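PDB 4CW4: beta-ketoacyl-[acyl-carrier-protein] synthase FabY, which catalyses the condensation of acetyl-CoA with malonyl-ACP to form acetoacetyl-ACP, the primer from which fatty acid synthesis is extended. Local coordinates for residues F435-G440 / A484-S489; P467-K472 / G497-I502; L530-I535 / S546-S551; A285-L290 / I535-F540. One frame throughout, in Å; residues are numbered along the deposited sequence. Where two conformers were deposited one is given.

Contact 1. Residues F435-G440 / A484-S489; sequences FVHAHG and ADQLIS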
# COMPACT_ATOMS: atom_id res chain seq x y z
N PHE A 435 27.45 -4.76 -12.47
CA PHE A 435 26.73 -6.02 -12.56
C PHE A 435 25.25 -5.78 -12.34
O PHE A 435 24.83 -4.71 -11.86
CB PHE A 435 27.31 -7.09 -11.62
CG PHE A 435 27.12 -6.83 -10.13
CD1 PHE A 435 27.78 -5.80 -9.47
CD2 PHE A 435 26.32 -7.69 -9.38
CE1 PHE A 435 27.62 -5.61 -8.09
CE2 PHE A 435 26.14 -7.49 -8.01
CZ PHE A 435 26.80 -6.45 -7.38
N VAL A 436 24.45 -6.77 -12.72
CA VAL A 436 23.00 -6.68 -12.61
C VAL A 436 22.50 -7.73 -11.64
O VAL A 436 22.80 -8.92 -11.74
CB VAL A 436 22.32 -6.93 -13.98
CG1 VAL A 436 20.79 -6.88 -13.84
CG2 VAL A 436 22.81 -5.94 -15.03
N HIS A 437 21.73 -7.28 -10.66
CA HIS A 437 20.90 -8.15 -9.85
C HIS A 437 19.59 -8.29 -10.60
O HIS A 437 18.69 -7.44 -10.51
CB HIS A 437 20.70 -7.60 -8.44
CG HIS A 437 21.45 -8.38 -7.41
ND1 HIS A 437 20.97 -9.55 -6.90
CD2 HIS A 437 22.69 -8.20 -6.87
CE1 HIS A 437 21.87 -10.07 -6.08
NE2 HIS A 437 22.92 -9.26 -6.04
N ALA A 438 19.50 -9.37 -11.38
CA ALA A 438 18.35 -9.60 -12.21
C ALA A 438 17.14 -9.92 -11.37
O ALA A 438 17.25 -10.51 -10.31
CB ALA A 438 18.60 -10.75 -13.15
N HIS A 439 16.00 -9.53 -11.89
CA HIS A 439 14.73 -9.88 -11.29
C HIS A 439 14.69 -11.40 -11.15
O HIS A 439 14.40 -11.92 -10.08
CB HIS A 439 13.58 -9.38 -12.14
CG HIS A 439 12.24 -9.72 -11.58
ND1 HIS A 439 11.82 -9.27 -10.35
CD2 HIS A 439 11.23 -10.48 -12.07
CE1 HIS A 439 10.59 -9.72 -10.12
NE2 HIS A 439 10.23 -10.48 -11.14
N GLY A 440 14.98 -12.11 -12.24
CA GLY A 440 15.28 -13.54 -12.19
C GLY A 440 14.29 -14.34 -11.37
O GLY A 440 14.68 -14.99 -10.41
N ALA A 484 14.72 -5.80 -1.92
CA ALA A 484 15.60 -5.62 -0.77
C ALA A 484 16.54 -6.84 -0.62
O ALA A 484 17.71 -6.67 -0.33
CB ALA A 484 14.79 -5.41 0.52
N ASP A 485 16.03 -8.05 -0.81
CA ASP A 485 16.91 -9.22 -0.85
C ASP A 485 18.02 -9.01 -1.90
O ASP A 485 19.18 -9.38 -1.68
CB ASP A 485 16.13 -10.50 -1.23
CG ASP A 485 15.15 -10.96 -0.15
OD1 ASP A 485 15.35 -10.65 1.05
OD2 ASP A 485 14.19 -11.67 -0.54
N GLN A 486 17.65 -8.46 -3.05
CA GLN A 486 18.64 -8.14 -4.10
C GLN A 486 19.67 -7.12 -3.63
O GLN A 486 20.88 -7.34 -3.76
CB GLN A 486 17.95 -7.65 -5.38
CG GLN A 486 17.05 -8.66 -6.07
CD GLN A 486 16.24 -8.01 -7.19
OE1 GLN A 486 15.30 -7.26 -6.95
NE2 GLN A 486 16.62 -8.28 -8.41
N LEU A 487 19.20 -5.99 -3.12
CA LEU A 487 20.10 -4.92 -2.68
C LEU A 487 21.06 -5.42 -1.62
O LEU A 487 22.26 -5.18 -1.70
CB LEU A 487 19.28 -3.72 -2.15
CG LEU A 487 20.15 -2.58 -1.56
CD1 LEU A 487 21.19 -2.13 -2.54
CD2 LEU A 487 19.30 -1.37 -1.10
N ILE A 488 20.57 -6.16 -0.65
CA ILE A 488 21.44 -6.56 0.43
C ILE A 488 22.48 -7.56 -0.06
O ILE A 488 23.65 -7.48 0.34
CB ILE A 488 20.62 -7.04 1.63
CG1 ILE A 488 20.05 -5.81 2.35
CG2 ILE A 488 21.46 -7.89 2.57
CD1 ILE A 488 19.12 -6.12 3.44
N SER A 489 22.09 -8.47 -0.94
CA SER A 489 23.07 -9.36 -1.54
C SER A 489 24.14 -8.57 -2.30
O SER A 489 25.34 -8.88 -2.20
CB SER A 489 22.41 -10.37 -2.47
OG SER A 489 23.42 -11.14 -3.09
O HOH W 1 25.29 -10.27 -4.97
O HOH W 2 12.77 -8.27 -7.87

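Contact 2. Residues P467-K472 / G497-I502; sequences PVTAVK and GILPGI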
# COMPACT_ATOMS: atom_id res chain seq x y z
N PRO A 467 27.93 -8.98 -16.09
CA PRO A 467 27.66 -10.05 -15.13
C PRO A 467 26.27 -9.93 -14.52
O PRO A 467 25.83 -8.84 -14.11
CB PRO A 467 28.75 -9.86 -14.06
CG PRO A 467 29.80 -9.04 -14.75
CD PRO A 467 29.06 -8.14 -15.67
N VAL A 468 25.59 -11.08 -14.47
CA VAL A 468 24.23 -11.19 -13.97
C VAL A 468 24.16 -12.21 -12.83
O VAL A 468 24.71 -13.31 -12.93
CB VAL A 468 23.26 -11.62 -15.10
CG1 VAL A 468 21.85 -11.87 -14.57
CG2 VAL A 468 23.23 -10.60 -16.22
N THR A 469 23.47 -11.85 -11.76
CA THR A 469 23.21 -12.74 -10.64
C THR A 469 21.72 -12.69 -10.31
O THR A 469 21.03 -11.76 -10.72
CB THR A 469 24.11 -12.38 -9.44
OG1 THR A 469 23.99 -13.37 -8.40
CG2 THR A 469 23.79 -11.00 -8.89
N ALA A 470 21.21 -13.72 -9.62
CA ALA A 470 19.78 -13.86 -9.38
C ALA A 470 19.50 -14.42 -7.98
O ALA A 470 19.56 -15.62 -7.75
CB ALA A 470 19.15 -14.74 -10.45
N VAL A 471 19.23 -13.52 -7.04
CA VAL A 471 19.14 -13.89 -5.64
C VAL A 471 17.98 -14.86 -5.38
O VAL A 471 18.02 -15.64 -4.43
CB VAL A 471 19.01 -12.65 -4.74
CG1 VAL A 471 17.59 -12.07 -4.81
CG2 VAL A 471 19.43 -12.96 -3.30
N LYS A 472 16.94 -14.83 -6.23
CA LYS A 472 15.77 -15.68 -6.01
C LYS A 472 16.09 -17.17 -6.17
O LYS A 472 15.34 -18.03 -5.71
CB LYS A 472 14.61 -15.30 -6.93
CG LYS A 472 14.03 -13.90 -6.65
CD LYS A 472 12.92 -13.53 -7.64
CE LYS A 472 12.38 -12.12 -7.41
NZ LYS A 472 13.43 -11.08 -7.54
N GLY A 497 33.83 -9.35 -2.92
CA GLY A 497 34.28 -9.48 -4.30
C GLY A 497 33.84 -10.76 -4.99
O GLY A 497 34.51 -11.24 -5.89
N ILE A 498 32.73 -11.33 -4.51
CA ILE A 498 32.19 -12.56 -5.08
C ILE A 498 30.81 -12.27 -5.65
O ILE A 498 29.96 -11.70 -4.97
CB ILE A 498 32.04 -13.67 -4.00
CG1 ILE A 498 33.38 -14.00 -3.35
CG2 ILE A 498 31.41 -14.92 -4.60
CD1 ILE A 498 33.27 -14.78 -2.08
N LEU A 499 30.62 -12.68 -6.91
CA LEU A 499 29.32 -12.64 -7.57
C LEU A 499 28.64 -14.00 -7.46
O LEU A 499 29.14 -14.98 -8.02
CB LEU A 499 29.47 -12.29 -9.04
CG LEU A 499 28.18 -12.11 -9.82
CD1 LEU A 499 27.50 -10.82 -9.42
CD2 LEU A 499 28.47 -12.13 -11.30
N PRO A 500 27.50 -14.08 -6.74
CA PRO A 500 26.94 -15.42 -6.53
C PRO A 500 26.44 -16.04 -7.83
O PRO A 500 25.83 -15.36 -8.65
CB PRO A 500 25.77 -15.18 -5.57
CG PRO A 500 26.06 -13.86 -4.96
CD PRO A 500 26.75 -13.06 -6.01
N GLY A 501 26.75 -17.32 -8.04
CA GLY A 501 26.25 -18.03 -9.20
C GLY A 501 24.78 -18.37 -9.06
O GLY A 501 24.20 -18.27 -7.99
N ILE A 502 24.17 -18.79 -10.17
CA ILE A 502 22.81 -19.34 -10.15
C ILE A 502 23.01 -20.86 -10.05
O ILE A 502 23.05 -21.58 -11.05
CB ILE A 502 22.01 -18.95 -11.40
CG1 ILE A 502 22.08 -17.43 -11.63
CG2 ILE A 502 20.56 -19.43 -11.24
CD1 ILE A 502 21.32 -16.94 -12.84
O HOH W 3 22.19 -16.16 -8.13

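Contact 3. Residues L530-I535 / S546-S551; sequences LEVCFI and SGVVLS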
# COMPACT_ATOMS: atom_id res chain seq x y z
N LEU A 530 33.90 -4.95 -8.68
CA LEU A 530 32.64 -4.40 -9.14
C LEU A 530 32.31 -3.17 -8.30
O LEU A 530 32.45 -3.20 -7.07
CB LEU A 530 31.55 -5.46 -9.07
CG LEU A 530 31.71 -6.61 -10.06
CD1 LEU A 530 30.89 -7.81 -9.62
CD2 LEU A 530 31.33 -6.15 -11.45
N GLU A 531 31.91 -2.09 -8.96
CA GLU A 531 31.72 -0.79 -8.31
C GLU A 531 30.28 -0.31 -8.35
O GLU A 531 29.92 0.57 -7.59
CB GLU A 531 32.59 0.29 -8.96
CG GLU A 531 34.09 -0.05 -9.05
CD GLU A 531 34.82 -0.03 -7.72
OE1 GLU A 531 34.18 0.05 -6.66
OE2 GLU A 531 36.06 -0.11 -7.76
N VAL A 532 29.48 -0.88 -9.25
CA VAL A 532 28.11 -0.45 -9.45
C VAL A 532 27.21 -1.65 -9.64
O VAL A 532 27.55 -2.55 -10.40
CB VAL A 532 27.99 0.43 -10.69
CG1 VAL A 532 26.52 0.82 -10.98
CG2 VAL A 532 28.86 1.66 -10.54
N CYS A 533 26.06 -1.66 -8.95
CA CYS A 533 25.05 -2.68 -9.18
C CYS A 533 23.74 -2.06 -9.62
O CYS A 533 23.28 -1.06 -9.04
CB CYS A 533 24.78 -3.49 -7.91
SG CYS A 533 23.63 -4.86 -8.19
N PHE A 534 23.15 -2.65 -10.65
CA PHE A 534 21.80 -2.32 -11.09
C PHE A 534 20.85 -3.38 -10.54
O PHE A 534 20.94 -4.57 -10.89
CB PHE A 534 21.75 -2.29 -12.60
CG PHE A 534 22.70 -1.29 -13.19
CD1 PHE A 534 22.41 0.05 -13.14
CD2 PHE A 534 23.89 -1.69 -13.76
CE1 PHE A 534 23.27 0.98 -13.66
CE2 PHE A 534 24.76 -0.76 -14.27
CZ PHE A 534 24.45 0.58 -14.22
N ILE A 535 19.95 -2.95 -9.65
CA ILE A 535 18.93 -3.81 -9.08
C ILE A 535 17.69 -3.74 -9.98
O ILE A 535 17.15 -2.65 -10.18
CB ILE A 535 18.52 -3.35 -7.67
CG1 ILE A 535 19.73 -3.15 -6.74
CG2 ILE A 535 17.54 -4.33 -7.06
CD1 ILE A 535 20.57 -4.34 -6.50
N SER A 546 14.15 -0.03 -11.53
CA SER A 546 15.57 -0.34 -11.50
C SER A 546 16.29 0.66 -10.61
O SER A 546 16.03 1.87 -10.68
CB SER A 546 16.19 -0.31 -12.90
OG SER A 546 15.49 -1.16 -13.78
N GLY A 547 17.16 0.15 -9.74
CA GLY A 547 17.93 0.99 -8.84
C GLY A 547 19.42 0.96 -9.10
O GLY A 547 19.95 -0.05 -9.58
N VAL A 548 20.09 2.05 -8.75
CA VAL A 548 21.54 2.18 -8.91
C VAL A 548 22.20 2.24 -7.54
O VAL A 548 21.90 3.11 -6.73
CB VAL A 548 21.89 3.46 -9.71
CG1 VAL A 548 23.40 3.55 -9.92
CG2 VAL A 548 21.18 3.46 -11.05
N VAL A 549 23.12 1.31 -7.31
CA VAL A 549 23.86 1.24 -6.05
C VAL A 549 25.35 1.34 -6.35
O VAL A 549 25.86 0.63 -7.21
CB VAL A 549 23.59 -0.10 -5.31
CG1 VAL A 549 24.14 -0.03 -3.88
CG2 VAL A 549 22.12 -0.47 -5.32
N LEU A 550 26.02 2.24 -5.65
CA LEU A 550 27.46 2.46 -5.78
C LEU A 550 28.18 1.79 -4.62
O LEU A 550 27.66 1.74 -3.51
CB LEU A 550 27.79 3.95 -5.76
CG LEU A 550 26.98 4.85 -6.70
CD1 LEU A 550 27.45 6.30 -6.55
CD2 LEU A 550 27.11 4.36 -8.14
N SER A 551 29.39 1.28 -4.88
CA SER A 551 30.18 0.63 -3.85
C SER A 551 30.66 1.61 -2.79
O SER A 551 30.72 2.82 -3.02
CB SER A 551 31.43 -0.01 -4.48
OG SER A 551 32.29 1.02 -4.94

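Contact 4. Residues A285-L290 / I535-F540; sequences ACATFL and INSKGF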
# COMPACT_ATOMS: atom_id res chain seq x y z
N ALA A 285 3.70 -3.93 -6.44
CA ALA A 285 3.79 -5.37 -6.61
C ALA A 285 5.20 -5.88 -6.27
O ALA A 285 5.76 -5.50 -5.24
CB ALA A 285 3.33 -5.76 -8.02
N CYS A 286 5.77 -6.72 -7.11
CA CYS A 286 6.99 -7.34 -6.71
C CYS A 286 8.25 -6.44 -6.91
O CYS A 286 9.37 -6.88 -6.63
CB CYS A 286 7.04 -8.74 -7.35
SG CYS A 286 5.90 -9.96 -6.50
N ALA A 287 8.03 -5.16 -7.27
CA ALA A 287 9.07 -4.11 -7.27
C ALA A 287 8.97 -3.16 -6.09
O ALA A 287 9.66 -2.16 -6.02
CB ALA A 287 9.03 -3.34 -8.55
N THR A 288 8.12 -3.49 -5.13
CA THR A 288 7.78 -2.60 -4.03
C THR A 288 8.98 -1.99 -3.28
O THR A 288 8.98 -0.79 -3.00
CB THR A 288 6.82 -3.32 -3.05
OG1 THR A 288 5.51 -3.35 -3.63
CG2 THR A 288 6.74 -2.66 -1.69
N PHE A 289 9.99 -2.78 -2.93
CA PHE A 289 11.05 -2.18 -2.14
C PHE A 289 11.71 -1.02 -2.87
O PHE A 289 12.04 -0.02 -2.26
CB PHE A 289 12.10 -3.20 -1.68
CG PHE A 289 13.35 -2.57 -1.17
CD1 PHE A 289 13.41 -2.05 0.11
CD2 PHE A 289 14.46 -2.45 -1.98
CE1 PHE A 289 14.54 -1.46 0.57
CE2 PHE A 289 15.61 -1.85 -1.52
CZ PHE A 289 15.65 -1.35 -0.24
N LEU A 290 11.90 -1.15 -4.18
CA LEU A 290 12.49 -0.07 -4.95
C LEU A 290 11.58 1.16 -4.98
O LEU A 290 12.07 2.27 -5.04
CB LEU A 290 12.86 -0.53 -6.36
CG LEU A 290 14.04 -1.52 -6.47
CD1 LEU A 290 14.34 -1.84 -7.93
CD2 LEU A 290 15.27 -0.95 -5.81
N ILE A 535 19.95 -2.95 -9.65
CA ILE A 535 18.93 -3.81 -9.08
C ILE A 535 17.69 -3.74 -9.98
O ILE A 535 17.15 -2.65 -10.18
CB ILE A 535 18.52 -3.35 -7.67
CG1 ILE A 535 19.73 -3.15 -6.74
CG2 ILE A 535 17.54 -4.33 -7.06
CD1 ILE A 535 20.57 -4.34 -6.50
N ASN A 536 17.26 -4.87 -10.52
CA ASN A 536 16.13 -4.89 -11.43
C ASN A 536 14.93 -5.64 -10.87
O ASN A 536 15.07 -6.73 -10.30
CB ASN A 536 16.52 -5.48 -12.78
CG ASN A 536 15.54 -5.09 -13.87
OD1 ASN A 536 15.08 -3.93 -13.92
ND2 ASN A 536 15.16 -6.04 -14.71
N SER A 537 13.75 -5.06 -11.03
CA SER A 537 12.55 -5.64 -10.42
C SER A 537 11.28 -5.30 -11.18
O SER A 537 11.17 -4.29 -11.89
CB SER A 537 12.41 -5.18 -8.97
OG SER A 537 11.45 -5.92 -8.25
N LYS A 538 10.28 -6.16 -11.02
CA LYS A 538 9.04 -5.96 -11.72
C LYS A 538 8.01 -6.76 -11.01
O LYS A 538 8.30 -7.61 -10.15
CB LYS A 538 9.11 -6.46 -13.17
CG LYS A 538 10.50 -6.55 -13.76
CD LYS A 538 10.61 -7.61 -14.81
CE LYS A 538 9.82 -7.29 -16.03
NZ LYS A 538 10.60 -7.61 -17.26
N GLY A 539 6.78 -6.51 -11.39
CA GLY A 539 5.70 -7.23 -10.82
C GLY A 539 4.54 -7.02 -11.71
O GLY A 539 4.56 -6.24 -12.66
N PHE A 540 3.52 -7.78 -11.39
CA PHE A 540 2.15 -7.59 -11.85
C PHE A 540 1.75 -6.14 -11.85
O PHE A 540 2.27 -5.34 -11.07
CB PHE A 540 1.12 -8.29 -10.93
CG PHE A 540 1.31 -9.77 -10.77
CD1 PHE A 540 2.26 -10.47 -11.52
CD2 PHE A 540 0.54 -10.46 -9.85
CE1 PHE A 540 2.42 -11.84 -11.35
CE2 PHE A 540 0.69 -11.83 -9.68
CZ PHE A 540 1.63 -12.52 -10.43
O HOH W 4 3.78 -9.00 -8.68

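Contact 1. Residues F435-G440 / A484-S489
His437, near the end of its strand, comes nearest to helix 482-496 at Gln486, where the two CA atoms lie 6.2 Å apart. The histidine ring turns one face to the helix and takes the backbone carbonyl of Gln486 against it: Gln486 O sits 3.5 Å above the ring plane, over its centre. One turn further on, Ser489 offers its hydroxyl at the ring edge. Water 1, lying in the ring plane, joins the two side chains, 2.8 Å from His437 NE2 and 2.8 Å from Ser489 OG. The helix belongs to the C-terminal half of a thiolase fold, where it packs on the sheet that contains strand 434-437, and the loop leaving this strand delivers the predicted active-site His439. The side chain of Gln486 reaches toward that loop. It runs antiparallel alongside His437, with the amide 81° from the imidazole plane and CG anti to the carbonyl carbon (chi1 -64°). The amide nitrogen thus reaches the strand end, with Gln486 NE2 3.0 Å from Ala438 O, although its clear hydrogen bond goes to Asn536 O on neighbouring strand 532-539. The other half of the amide faces the catalytic centre through water 2, which donates to Gln486 OE1 at 2.9 Å and lies 2.8 Å from His439 ND1, in the plane of that ring. Glu450 holds the backbone N of His439.

Contact 2. Residues P467-K472 / G497-I502
Thr469 and Pro500 make the polar centre of this contact: the threonine hydroxyl donates to the proline carbonyl, Thr469 OG1 to Pro500 O being 2.7 Å. The donor approaches 27° away from the carbonyl plane, and chi1 of -172° carries OG1 outward to it while leaving CG2 for apolar packing. Next to this bond the fit is close. Leu499 divides its two methyls, CD1 lying 3.7 Å from Thr469 CB and CD2 lying 3.6 Å from Pro467 CB, so that one leucine bridges two residues on the same side of the strand. Beyond Thr469 the chains meet more lightly. Ala470 CB touches Ile502 CD1 at 3.9 Å, and the polar backbone there is joined through water 3, which accepts from Ala470 N at 3.0 Å and donates to Gly501 O at 2.9 Å. Pro467, at the other end, is partly exposed. Outside the pair, Asp523 holds the backbone N of Gly501, and Ile502 also packs on Ile519. The loop therefore returns from helix 482-496 across strand 466-469, which lies between strands 434-437 and 517-519, as in the helical crossover that leads to the fourth strand in the thiolase fold.

Contact 3. Residues L530-I535 / S546-S551
Val532 and Leu550 project together from a non-hydrogen-bonded antiparallel pair, with Val532 CG2 4.0 Å from Leu550 CD2. Phe534 and Val548 repeat the pattern two residues along: Val548 CG2 meets the ring obliquely, 4.2 Å from Phe534 CE1. Val532 also reaches back within its own strand, laying CG1 3.8 Å above one face of the Phe534 ring, offset toward the rim. On this face Phe534 and Val548 pack on helix 409-425, and Val548 and Leu550 on Thr390. On the opposite face, Cys533 pairs with Val549 and Ile535 with Gly547. Gly547 brings no side chain opposite Ile535, whose CG1 packs diagonally on Val549, the two meeting at a slant with CG1 of Ile535 3.9 Å from CG2 of Val549, beneath helix 482-496. A hairpin sandwiched between helix layers in this way is the last pair of strands of the thiolase fold. Its ladder is regular; Cys533 N gives Val549 O a bond of 167° at hydrogen, and Val549 N replies to Cys533 O.

Past the last strand pair polar side chains join the ladder. Ser551 N donates to Glu531 O at 2.9 Å, and Ser551 OG donates to Glu531 OE1 at 2.7 Å, meeting the carboxylate oxygen nearly along its C-O axis. The glutamate can curl back to receive it because its chain bends at chi2 (-71°). Ser551 OG meanwhile caps Ile554 N at the start of helix 552-563, and Glu531 OE2 forms a salt bridge with Arg553. A carboxylate held by a hydroxyl and an arginine, close to a helix N-terminus, is probably kept ionised although buried.

Contact 4. Residues A285-L290 / I535-F540
Cys286, assigned as the active-site cysteine and, as in other ketosynthases, probably the nucleophile, lies directly against the end of strand 532-539, its CA 4.3 Å from that of Gly539, a residue with no side chain to keep the two backbones apart. Just before it, Ala285 presses CB to within 3.3 Å of Phe540 O. Just after it, Ala287 CB rests 3.9 Å from Ser537 CB. Further into helix 288-301, Leu290 sends CD1 to the strand backbone, 3.7 Å from Ile535 O, because CG stands anti to the carbonyl carbon (chi1 -70°). Several residues here, Cys286, Ser537 and Gly539 among them, occupy two conformers, so finer polar detail between them is doubtful. The sharp passage from strand 278-283 through Cys286 into the helix resembles the nucleophilic elbow of ketosynthases, and Gly539 and Phe540 open the family's GFGG loop. Water 4 accepts from Phe540 N at 3.0 Å and, weakly, from Cys286 N, the two amides that form the oxyanion hole in related enzymes; it also sits 3.3 Å above the Phe540 ring, toward the rim. In the next shell, Thr288 braces the elbow: its OG1 donates to Ala285 O at 2.7 Å, and its backbone N donates to the same oxygen. Asn536 is tied to Glu450, Asn410 and Ser546, holding the strand from behind. Phe540 packs on Phe260 of the second subunit.

In the fold
Contacts 1, 2 and 3 involve neighbouring strands of the C-terminal half: contact 1 packs helix 482-496 on strand 434-437, contact 2 lays a loop on strand 466-469, and contact 3 pairs 532-539 with 543-550. Contact 4 joins that half to helix 288-301. Contact 1 lies about 8 Å from contact 2 and 9 Å from contact 3, centre to centre; contacts 3 and 4 share Ile535. Hydrogen bonds also join the contacts: Gln486 NE2 to Asn536 O (2.9 Å) between contacts 1 and 4, and Lys472 NZ to His439 O (2.8 Å) between contacts 2 and 1, the second reaching the active site. There the Cys286 side chain lies about 3 Å from that of His477.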